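Local atomic coordinates of tryptophane-5-halogenase (Microbispora sp. ATCC PTA-5024, PDB entry 5UAO), a protein that catalyses, as a flavin-dependent halogenase, the chlorination of tryptophan at position 5 in the lanthipeptide NAI-107 during its biosynthesis. Residues Arg195-Thr200 against Asp219-His224; Pro209-Gly214 against Arg338-Ala343; Arg30-Ile35 against Pro53-Ala58. All blocks are in the same frame, centred on the assembly; numbering follows the deposited sequence.

Contact 1 (Arg195-Thr200 against Asp219-His224). With FAD (flavin-adenine dinucleotide), chain E.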
loop_
_atom_site.group_PDB
_atom_site.type_symbol
_atom_site.label_atom_id
_atom_site.label_comp_id
_atom_site.label_asym_id
_atom_site.label_seq_id
_atom_site.Cartn_x
_atom_site.Cartn_y
_atom_site.Cartn_z
ATOM N N ARG A 195 -8.634 34.658 -11.386
ATOM C CA ARG A 195 -9.555 35.809 -11.178
ATOM C C ARG A 195 -10.075 35.832 -9.751
ATOM O O ARG A 195 -10.431 34.813 -9.216
ATOM C CB ARG A 195 -10.737 35.707 -12.134
ATOM C CG ARG A 195 -10.319 35.503 -13.578
ATOM C CD ARG A 195 -11.462 35.801 -14.551
ATOM N NE ARG A 195 -12.510 34.771 -14.597
ATOM C CZ ARG A 195 -13.670 34.817 -13.939
ATOM N NH1 ARG A 195 -13.955 35.815 -13.111
ATOM N NH2 ARG A 195 -14.547 33.832 -14.097
ATOM N N HIS A 196 -10.141 36.992 -9.144
ATOM C CA HIS A 196 -10.679 37.118 -7.815
ATOM C C HIS A 196 -12.147 37.618 -7.833
ATOM O O HIS A 196 -12.458 38.496 -8.605
ATOM C CB HIS A 196 -9.816 38.049 -7.015
ATOM C CG HIS A 196 -10.123 38.011 -5.564
ATOM N ND1 HIS A 196 -11.022 38.880 -4.962
ATOM C CD2 HIS A 196 -9.660 37.201 -4.583
ATOM C CE1 HIS A 196 -11.098 38.596 -3.672
ATOM N NE2 HIS A 196 -10.280 37.581 -3.416
ATOM N N VAL A 197 -13.029 37.018 -7.010
ATOM C CA VAL A 197 -14.396 37.471 -6.815
ATOM C C VAL A 197 -14.661 37.732 -5.300
ATOM O O VAL A 197 -14.446 36.839 -4.465
ATOM C CB VAL A 197 -15.365 36.441 -7.393
ATOM C CG1 VAL A 197 -16.798 36.883 -7.188
ATOM C CG2 VAL A 197 -15.106 36.247 -8.894
ATOM N N ASP A 198 -15.042 38.948 -4.933
ATOM C CA ASP A 198 -15.354 39.244 -3.552
ATOM C C ASP A 198 -16.847 39.030 -3.370
ATOM O O ASP A 198 -17.663 39.813 -3.867
ATOM C CB ASP A 198 -14.910 40.648 -3.170
ATOM C CG ASP A 198 -15.372 41.087 -1.760
ATOM O OD1 ASP A 198 -15.731 40.258 -0.888
ATOM O OD2 ASP A 198 -15.395 42.320 -1.528
ATOM N N ALA A 199 -17.214 37.996 -2.629
ATOM C CA ALA A 199 -18.648 37.684 -2.461
ATOM C C ALA A 199 -18.860 36.807 -1.249
ATOM O O ALA A 199 -17.974 36.057 -0.844
ATOM C CB ALA A 199 -19.157 36.984 -3.712
ATOM N N THR A 200 -20.030 36.925 -0.654
ATOM C CA THR A 200 -20.439 36.038 0.395
ATOM C C THR A 200 -21.507 35.165 -0.156
ATOM O O THR A 200 -22.591 35.653 -0.592
ATOM C CB THR A 200 -20.912 36.820 1.641
ATOM O OG1 THR A 200 -19.790 37.561 2.092
ATOM C CG2 THR A 200 -21.314 35.843 2.765
ATOM N N ASP A 219 -25.839 39.510 -1.846
ATOM C CA ASP A 219 -26.334 40.729 -2.525
ATOM C C ASP A 219 -27.120 40.380 -3.734
ATOM O O ASP A 219 -27.586 41.278 -4.379
ATOM C CB ASP A 219 -25.150 41.620 -2.927
ATOM C CG ASP A 219 -24.123 40.868 -3.813
ATOM O OD1 ASP A 219 -23.276 40.120 -3.287
ATOM O OD2 ASP A 219 -24.198 40.997 -5.050
ATOM N N GLY A 220 -27.163 39.091 -4.131
ATOM C CA GLY A 220 -27.945 38.608 -5.264
ATOM C C GLY A 220 -27.249 38.295 -6.573
ATOM O O GLY A 220 -27.907 37.956 -7.524
ATOM N N ARG A 221 -25.933 38.450 -6.674
ATOM C CA ARG A 221 -25.218 37.912 -7.831
ATOM C C ARG A 221 -25.438 36.392 -7.910
ATOM O O ARG A 221 -25.666 35.730 -6.895
ATOM C CB ARG A 221 -23.731 38.237 -7.789
ATOM C CG ARG A 221 -23.412 39.667 -8.174
ATOM C CD ARG A 221 -21.970 40.050 -7.874
ATOM N NE ARG A 221 -21.741 40.101 -6.435
ATOM C CZ ARG A 221 -20.574 40.081 -5.804
ATOM N NH1 ARG A 221 -19.421 39.922 -6.466
ATOM N NH2 ARG A 221 -20.558 40.157 -4.465
ATOM N N ARG A 222 -25.422 35.875 -9.143
ATOM C CA ARG A 222 -25.417 34.470 -9.453
ATOM C C ARG A 222 -24.098 34.106 -10.101
ATOM O O ARG A 222 -23.711 34.658 -11.129
ATOM C CB ARG A 222 -26.611 34.135 -10.333
ATOM C CG ARG A 222 -27.891 34.429 -9.544
ATOM C CD ARG A 222 -29.164 33.998 -10.250
ATOM N NE ARG A 222 -29.559 34.947 -11.292
ATOM C CZ ARG A 222 -29.269 34.845 -12.595
ATOM N NH1 ARG A 222 -28.562 33.820 -13.082
ATOM N NH2 ARG A 222 -29.701 35.787 -13.426
ATOM N N LEU A 223 -23.359 33.251 -9.431
ATOM C CA LEU A 223 -22.081 32.775 -9.949
ATOM C C LEU A 223 -22.265 31.332 -10.489
ATOM O O LEU A 223 -22.975 30.485 -9.883
ATOM C CB LEU A 223 -21.058 32.821 -8.835
ATOM C CG LEU A 223 -20.963 34.108 -8.020
ATOM C CD1 LEU A 223 -20.055 33.843 -6.835
ATOM C CD2 LEU A 223 -20.415 35.225 -8.936
ATOM N N HIS A 224 -21.642 31.049 -11.618
ATOM C CA HIS A 224 -21.755 29.742 -12.227
ATOM C C HIS A 224 -20.408 29.325 -12.695
ATOM O O HIS A 224 -19.755 30.104 -13.414
ATOM C CB HIS A 224 -22.666 29.741 -13.480
ATOM C CG HIS A 224 -22.660 28.418 -14.210
ATOM N ND1 HIS A 224 -23.534 27.390 -13.907
ATOM C CD2 HIS A 224 -21.843 27.938 -15.184
ATOM C CE1 HIS A 224 -23.284 26.353 -14.688
ATOM N NE2 HIS A 224 -22.257 26.657 -15.464
HETATM P PA FAD E . -10.224 28.702 6.263
HETATM O O1A FAD E . -8.818 29.239 6.536
HETATM O O2A FAD E . -11.285 28.560 7.371
HETATM O O5B FAD E . -10.855 29.467 4.997
HETATM C C5B FAD E . -12.219 29.453 4.629
HETATM C C4B FAD E . -12.398 30.474 3.520
HETATM O O4B FAD E . -13.732 30.189 3.089
HETATM C C3B FAD E . -12.351 31.968 3.897
HETATM O O3B FAD E . -11.627 32.811 2.866
HETATM C C2B FAD E . -13.829 32.368 3.959
HETATM O O2B FAD E . -14.117 33.800 3.693
HETATM C C1B FAD E . -14.408 31.435 2.895
HETATM N N9A FAD E . -15.876 31.285 3.044
HETATM C C8A FAD E . -16.532 30.608 4.033
HETATM N N7A FAD E . -17.875 30.681 3.814
HETATM C C5A FAD E . -18.054 31.428 2.696
HETATM C C6A FAD E . -19.221 31.927 1.978
HETATM N N6A FAD E . -20.474 31.603 2.414
HETATM N N1A FAD E . -19.002 32.640 0.883
HETATM C C2A FAD E . -17.770 32.939 0.426
HETATM N N3A FAD E . -16.668 32.534 1.058
HETATM C C4A FAD E . -16.766 31.794 2.178
HETATM N N1 FAD E . -2.149 22.825 9.395
HETATM C C2 FAD E . -0.801 22.629 9.204
HETATM O O2 FAD E . -0.363 22.187 8.093
HETATM N N3 FAD E . 0.101 22.914 10.181
HETATM C C4 FAD E . -0.247 23.403 11.389
HETATM O O4 FAD E . 0.671 23.618 12.240
HETATM C C4X FAD E . -1.708 23.641 11.646
HETATM N N5 FAD E . -2.195 24.070 12.843
HETATM C C5X FAD E . -3.517 24.275 13.058
HETATM C C6 FAD E . -3.943 24.715 14.305
HETATM C C7 FAD E . -5.286 24.904 14.577
HETATM C C7M FAD E . -5.784 25.403 15.901
HETATM C C8 FAD E . -6.275 24.693 13.522
HETATM C C8M FAD E . -7.741 24.918 13.831
HETATM C C9 FAD E . -5.854 24.245 12.282
HETATM C C9A FAD E . -4.513 23.996 11.981
HETATM N N10 FAD E . -4.074 23.510 10.700
HETATM C C10 FAD E . -2.664 23.317 10.543
HETATM C "C1'" FAD E . -4.929 23.282 9.495
HETATM C "C2'" FAD E . -4.621 24.573 8.594
HETATM O "O2'" FAD E . -4.864 25.631 9.511
HETATM C "C3'" FAD E . -5.425 25.285 7.448
HETATM O "O3'" FAD E . -5.135 26.679 7.056
HETATM C "C4'" FAD E . -6.757 25.695 8.006
HETATM O "O4'" FAD E . -6.941 25.175 9.357
HETATM C "C5'" FAD E . -7.772 25.352 6.915
HETATM O "O5'" FAD E . -7.643 26.229 5.834
HETATM P P FAD E . -9.020 26.397 4.968
HETATM O O1P FAD E . -9.625 25.080 4.726
HETATM O O2P FAD E . -8.521 27.188 3.765
HETATM O O3P FAD E . -10.145 27.140 5.782
HETATM O O HOH W 1 -21.850 39.057 -1.244
#

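Contact 2 (Pro209-Gly214 against Arg338-Ala343)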
loop_
_atom_site.group_PDB
_atom_site.type_symbol
_atom_site.label_atom_id
_atom_site.label_comp_id
_atom_site.label_asym_id
_atom_site.label_seq_id
_atom_site.Cartn_x
_atom_site.Cartn_y
_atom_site.Cartn_z
ATOM N N PRO A 209 -29.447 15.911 -9.267
ATOM C CA PRO A 209 -28.760 15.027 -8.361
ATOM C C PRO A 209 -27.245 15.250 -8.509
ATOM O O PRO A 209 -26.699 15.267 -9.669
ATOM C CB PRO A 209 -29.192 13.614 -8.820
ATOM C CG PRO A 209 -29.687 13.765 -10.227
ATOM C CD PRO A 209 -30.131 15.192 -10.370
ATOM N N ASP A 210 -26.609 15.538 -7.364
ATOM C CA ASP A 210 -25.159 15.608 -7.287
ATOM C C ASP A 210 -24.520 16.659 -8.177
ATOM O O ASP A 210 -23.352 16.494 -8.569
ATOM C CB ASP A 210 -24.602 14.239 -7.708
ATOM C CG ASP A 210 -24.935 13.132 -6.707
ATOM O OD1 ASP A 210 -25.435 13.415 -5.579
ATOM O OD2 ASP A 210 -24.610 11.973 -7.045
ATOM N N HIS A 211 -25.261 17.729 -8.513
ATOM C CA HIS A 211 -24.796 18.721 -9.484
ATOM C C HIS A 211 -25.182 20.145 -8.986
ATOM O O HIS A 211 -26.384 20.430 -8.793
ATOM C CB HIS A 211 -25.382 18.454 -10.867
ATOM C CG HIS A 211 -24.813 19.357 -11.934
ATOM N ND1 HIS A 211 -23.622 19.093 -12.574
ATOM C CD2 HIS A 211 -25.253 20.537 -12.438
ATOM C CE1 HIS A 211 -23.352 20.081 -13.425
ATOM N NE2 HIS A 211 -24.314 20.983 -13.338
ATOM N N VAL A 212 -24.168 20.999 -8.744
ATOM C CA VAL A 212 -24.367 22.357 -8.328
ATOM C C VAL A 212 -24.615 23.098 -9.615
ATOM O O VAL A 212 -23.788 23.023 -10.519
ATOM C CB VAL A 212 -23.151 22.938 -7.534
ATOM C CG1 VAL A 212 -23.292 24.447 -7.319
ATOM C CG2 VAL A 212 -23.013 22.203 -6.173
ATOM N N GLY A 213 -25.740 23.829 -9.685
ATOM C CA GLY A 213 -26.067 24.661 -10.844
ATOM C C GLY A 213 -25.525 26.069 -10.734
ATOM O O GLY A 213 -25.272 26.719 -11.740
ATOM N N GLY A 214 -25.354 26.555 -9.513
ATOM C CA GLY A 214 -24.884 27.889 -9.324
ATOM C C GLY A 214 -24.824 28.342 -7.902
ATOM O O GLY A 214 -25.277 27.674 -7.006
ATOM N N ARG A 338 -18.071 14.776 -4.829
ATOM C CA ARG A 338 -19.334 14.318 -5.339
ATOM C C ARG A 338 -19.819 15.191 -6.504
ATOM O O ARG A 338 -19.991 16.409 -6.388
ATOM C CB ARG A 338 -20.356 14.314 -4.245
ATOM C CG ARG A 338 -21.627 13.594 -4.664
ATOM C CD ARG A 338 -22.396 13.226 -3.434
ATOM N NE ARG A 338 -23.520 12.375 -3.754
ATOM C CZ ARG A 338 -23.689 11.160 -3.274
ATOM N NH1 ARG A 338 -22.829 10.637 -2.409
ATOM N NH2 ARG A 338 -24.754 10.469 -3.650
ATOM N N GLY A 339 -20.061 14.552 -7.631
ATOM C CA GLY A 339 -20.463 15.249 -8.866
ATOM C C GLY A 339 -19.440 16.305 -9.224
ATOM O O GLY A 339 -18.282 16.018 -9.431
ATOM N N ASN A 340 -19.884 17.563 -9.283
ATOM C CA ASN A 340 -19.034 18.650 -9.708
ATOM C C ASN A 340 -18.522 19.477 -8.541
ATOM O O ASN A 340 -18.200 20.656 -8.710
ATOM C CB ASN A 340 -19.789 19.529 -10.754
ATOM C CG ASN A 340 -20.993 20.270 -10.202
ATOM O OD1 ASN A 340 -21.561 19.956 -9.181
ATOM N ND2 ASN A 340 -21.399 21.298 -10.922
ATOM N N VAL A 341 -18.426 18.836 -7.370
ATOM C CA VAL A 341 -17.865 19.471 -6.192
ATOM C C VAL A 341 -16.770 18.601 -5.609
ATOM O O VAL A 341 -17.000 17.419 -5.395
ATOM C CB VAL A 341 -18.969 19.638 -5.141
ATOM C CG1 VAL A 341 -18.371 20.138 -3.851
ATOM C CG2 VAL A 341 -20.027 20.607 -5.656
ATOM N N MET A 342 -15.594 19.170 -5.400
ATOM C CA MET A 342 -14.600 18.532 -4.519
ATOM C C MET A 342 -14.262 19.460 -3.354
ATOM O O MET A 342 -14.097 20.636 -3.524
ATOM C CB MET A 342 -13.341 18.158 -5.260
ATOM C CG MET A 342 -12.335 17.611 -4.202
ATOM S SD MET A 342 -11.299 16.414 -4.889
ATOM C CE MET A 342 -10.083 16.060 -3.592
ATOM N N ALA A 343 -14.156 18.913 -2.160
ATOM C CA ALA A 343 -13.734 19.685 -1.007
ATOM C C ALA A 343 -12.235 19.516 -0.670
ATOM O O ALA A 343 -11.657 18.399 -0.717
ATOM C CB ALA A 343 -14.576 19.322 0.200
#

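Contact 3 (Arg30-Ile35 against Pro53-Ala58)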
loop_
_atom_site.group_PDB
_atom_site.type_symbol
_atom_site.label_atom_id
_atom_site.label_comp_id
_atom_site.label_asym_id
_atom_site.label_seq_id
_atom_site.Cartn_x
_atom_site.Cartn_y
_atom_site.Cartn_z
ATOM N N ARG A 30 -14.383 24.075 -18.554
ATOM C CA ARG A 30 -13.549 25.202 -18.915
ATOM C C ARG A 30 -13.302 26.191 -17.775
ATOM O O ARG A 30 -12.323 26.932 -17.800
ATOM C CB ARG A 30 -14.219 25.979 -20.083
ATOM C CG ARG A 30 -14.316 25.186 -21.404
ATOM C CD ARG A 30 -14.839 26.054 -22.554
ATOM N NE ARG A 30 -15.192 25.248 -23.740
ATOM C CZ ARG A 30 -14.320 24.626 -24.547
ATOM N NH1 ARG A 30 -12.995 24.702 -24.319
ATOM N NH2 ARG A 30 -14.769 23.929 -25.604
ATOM N N THR A 31 -14.246 26.297 -16.841
ATOM C CA THR A 31 -14.157 27.270 -15.748
ATOM C C THR A 31 -14.193 26.490 -14.431
ATOM O O THR A 31 -14.976 25.598 -14.310
ATOM C CB THR A 31 -15.362 28.251 -15.770
ATOM O OG1 THR A 31 -16.597 27.576 -15.462
ATOM C CG2 THR A 31 -15.501 28.850 -17.194
ATOM N N VAL A 32 -13.395 26.908 -13.443
ATOM C CA VAL A 32 -13.439 26.331 -12.098
ATOM C C VAL A 32 -13.554 27.483 -11.119
ATOM O O VAL A 32 -12.852 28.494 -11.236
ATOM C CB VAL A 32 -12.181 25.504 -11.776
ATOM C CG1 VAL A 32 -12.215 25.036 -10.350
ATOM C CG2 VAL A 32 -12.011 24.327 -12.737
ATOM N N GLY A 33 -14.502 27.337 -10.226
ATOM C CA GLY A 33 -14.738 28.255 -9.083
ATOM C C GLY A 33 -14.212 27.617 -7.780
ATOM O O GLY A 33 -14.737 26.622 -7.304
ATOM N N VAL A 34 -13.150 28.183 -7.250
ATOM C CA VAL A 34 -12.615 27.823 -5.953
ATOM C C VAL A 34 -13.248 28.712 -4.862
ATOM O O VAL A 34 -13.077 29.963 -4.816
ATOM C CB VAL A 34 -11.100 27.964 -5.964
ATOM C CG1 VAL A 34 -10.540 27.740 -4.538
ATOM C CG2 VAL A 34 -10.530 27.040 -7.037
ATOM N N ILE A 35 -14.051 28.086 -4.017
ATOM C CA ILE A 35 -14.869 28.849 -3.105
ATOM C C ILE A 35 -14.227 28.916 -1.747
ATOM O O ILE A 35 -14.286 27.943 -0.972
ATOM C CB ILE A 35 -16.258 28.224 -2.970
ATOM C CG1 ILE A 35 -16.808 27.956 -4.373
ATOM C CG2 ILE A 35 -17.184 29.193 -2.173
ATOM C CD1 ILE A 35 -16.724 29.150 -5.348
ATOM N N PRO A 53 -3.306 25.347 -17.453
ATOM C CA PRO A 53 -3.356 26.781 -17.589
ATOM C C PRO A 53 -4.419 27.270 -18.521
ATOM O O PRO A 53 -4.798 28.428 -18.450
ATOM C CB PRO A 53 -1.950 27.118 -18.132
ATOM C CG PRO A 53 -1.444 25.844 -18.675
ATOM C CD PRO A 53 -1.938 24.854 -17.703
ATOM N N TRP A 54 -4.946 26.406 -19.348
ATOM C CA TRP A 54 -6.108 26.750 -20.166
ATOM C C TRP A 54 -7.417 26.986 -19.364
ATOM O O TRP A 54 -8.352 27.553 -19.907
ATOM C CB TRP A 54 -6.382 25.661 -21.222
ATOM C CG TRP A 54 -6.553 24.339 -20.670
ATOM C CD1 TRP A 54 -7.728 23.747 -20.297
ATOM C CD2 TRP A 54 -5.506 23.394 -20.397
ATOM N NE1 TRP A 54 -7.456 22.484 -19.776
ATOM C CE2 TRP A 54 -6.106 22.246 -19.858
ATOM C CE3 TRP A 54 -4.114 23.410 -20.575
ATOM C CZ2 TRP A 54 -5.366 21.107 -19.492
ATOM C CZ3 TRP A 54 -3.365 22.279 -20.188
ATOM C CH2 TRP A 54 -4.002 21.147 -19.661
ATOM N N LEU A 55 -7.499 26.517 -18.117
ATOM C CA LEU A 55 -8.716 26.733 -17.356
ATOM C C LEU A 55 -8.893 28.175 -16.964
ATOM O O LEU A 55 -7.952 28.885 -16.657
ATOM C CB LEU A 55 -8.719 25.915 -16.099
ATOM C CG LEU A 55 -8.795 24.440 -16.305
ATOM C CD1 LEU A 55 -8.789 23.794 -14.921
ATOM C CD2 LEU A 55 -10.000 24.096 -17.138
ATOM N N ASP A 56 -10.129 28.617 -16.967
ATOM C CA ASP A 56 -10.417 29.866 -16.320
ATOM C C ASP A 56 -10.701 29.590 -14.828
ATOM O O ASP A 56 -11.691 28.962 -14.497
ATOM C CB ASP A 56 -11.576 30.553 -16.999
ATOM C CG ASP A 56 -11.902 31.854 -16.327
ATOM O OD1 ASP A 56 -10.957 32.624 -16.102
ATOM O OD2 ASP A 56 -13.065 32.080 -15.953
ATOM N N VAL A 57 -9.834 30.056 -13.937
ATOM C CA VAL A 57 -9.930 29.700 -12.539
ATOM C C VAL A 57 -10.226 30.965 -11.753
ATOM O O VAL A 57 -9.494 31.953 -11.828
ATOM C CB VAL A 57 -8.616 29.079 -12.060
ATOM C CG1 VAL A 57 -8.646 28.843 -10.553
ATOM C CG2 VAL A 57 -8.335 27.772 -12.795
ATOM N N ALA A 58 -11.311 30.944 -10.994
ATOM C CA ALA A 58 -11.777 32.089 -10.214
ATOM C C ALA A 58 -11.732 31.689 -8.754
ATOM O O ALA A 58 -12.111 30.560 -8.437
ATOM C CB ALA A 58 -13.208 32.414 -10.609
#

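Contact 1 (Arg195-Thr200 against Asp219-His224)
Arg221 lays the end of its guanidinium against the backbone of Asp198 and the methyl of Ala199, whose CB lies 3.5 Å from NH2. Two nitrogens take the same carbonyl: NH1 reaches Asp198 O at 3.1 Å, from above the carbonyl plane, and NH2 reaches that oxygen at 3.0 Å, in plane and on a lone pair. The adjoining NE/NH2 edge is held by Asp219 in a side-on salt bridge, with NE bound to OD2 at 3.0 Å and NH2 to OD1, so NH2 binds both partners. The bend at chi3 (-68°) folds the guanidinium back toward Asp219, two residues earlier. Beside this polar grip, Val197 CG1 touches Leu223 CD2 at 4.3 Å, two branched aliphatic chains beside Val60 of strand 56-61. A water accepts from Thr200 N and donates to Asp219 OD1, joining the segments a second time. Ala199 O lies 3.4 Å from C2A of the FAD adenine, so Ala199 and Thr200, just after strand 195-198, line the cofactor pocket. With its charge met by Asp219 and one N-H of each terminal nitrogen given to Asp198 O, the arginine probably stays fixed although it lies at the protein surface.

Contact 2 (Pro209-Gly214 against Arg338-Ala343)
The amide of Asn340 lies over one face of the His211 ring, ND2 being 3.4 Å above the ring plane and offset toward the rim, while at the edge of the Arg338 guanidinium sits Asp210 OD1. The ring and amide planes are only 15° apart, a stack. Asn340 also pairs with the backbone of Val212 as a strand would: OD1 accepts from Val212 N at 2.8 Å and ND2 donates to Val212 O at 3.0 Å, both on lone pairs. Its chi1 of 66° sets CG between the backbone N and carbonyl carbon, aiming the amide from within the type II' turn of Arg338 to Val341 at Val212. In that turn Gly339, at positive phi, brings its CA to 3.2 Å from Asp210 O, where a CB would clash. Beyond, Val212 CG2 presses tightly on Val341 CG2. Arg338 NE meets Asp210 OD1 at 2.8 Å in an almost straight bond, from above the carboxylate plane, and Glu335 takes NH1. A leucine in place of Arg338 would probably leave the Asp210 and Glu335 carboxylates without their shared cation. Asparagine suits its place because one flat amide supplies both an acceptor and a donor, so one side chain ties the turn to both backbone polar atoms of Val212.

Contact 3 (Arg30-Ile35 against Pro53-Ala58)
Strands 31-35 and 56-58 run parallel, 4.7 Å apart at closest approach and inclined by 16°, with Thr31, Val32 and Gly33 paired to Asp56, Val57 and Ala58. They are the two strands of a beta-alpha-beta unit whose helix is 39-51, consistent with the Rossmann-type dinucleotide-binding fold of flavoenzymes. Four backbone bonds zigzag between them: Arg30 O accepts from Asp56 N, Val32 N gives to Asp56 O, Val32 O accepts from Ala58 N, and Val34 N gives to Ala58 O. Successive residues of each strand point to opposite faces of the sheet, which therefore differ in character. On the face bearing Val32 and Val57, Val32 CG2 comes 3.9 Å from Leu55 CD1, the two side chains meeting at a slant, and Val34 CG2 lies 4.4 Å from Val57 CG1. All four rest on Leu48 of helix 39-51, so branched aliphatic residues suit a layer sealed between sheet and helix. Val32 holds CG1 anti to its N (chi1 175°), which puts CG2 on the side of Leu55.

The other face is more polar at its start. Thr31 OG1 bonds to the backbone N of Asp226, and Asp56 OD2 forms a salt bridge with Arg195 on the next strand, which fits their partly exposed places at the starts of the two strands. Farther along, Gly33 and Ala58 are small residues, Ala58 lying against Tyr225. Weaker CA-H...O contacts supplement the N-H bonds: Thr31 CA sits 3.2 Å from Asp56 O, and Val57 CA lies 3.4 Å from Val32 O.

All three contacts belong to one eight-stranded mixed sheet. Contact 3 comes first in the chain and pairs two of its parallel central strands; the segments of contacts 1 and 2 then alternate along the sequence, strand 195-208 leading into 211-217 and 222-223. The centres of contacts 1 and 3 are about 14 Å apart, and they touch where Arg195 N meets Val57 O and where Arg195 bridges to Asp56. The centres of contacts 1 and 2 are about 17 Å apart, yet His224 ND1 and Gly213 O join them in a probable hydrogen bond. Contacts 2 and 3, about 15 Å apart between centres, do not touch. Contact 1 borders the FAD adenine, while contacts 2 and 3 lie farther from the cofactor.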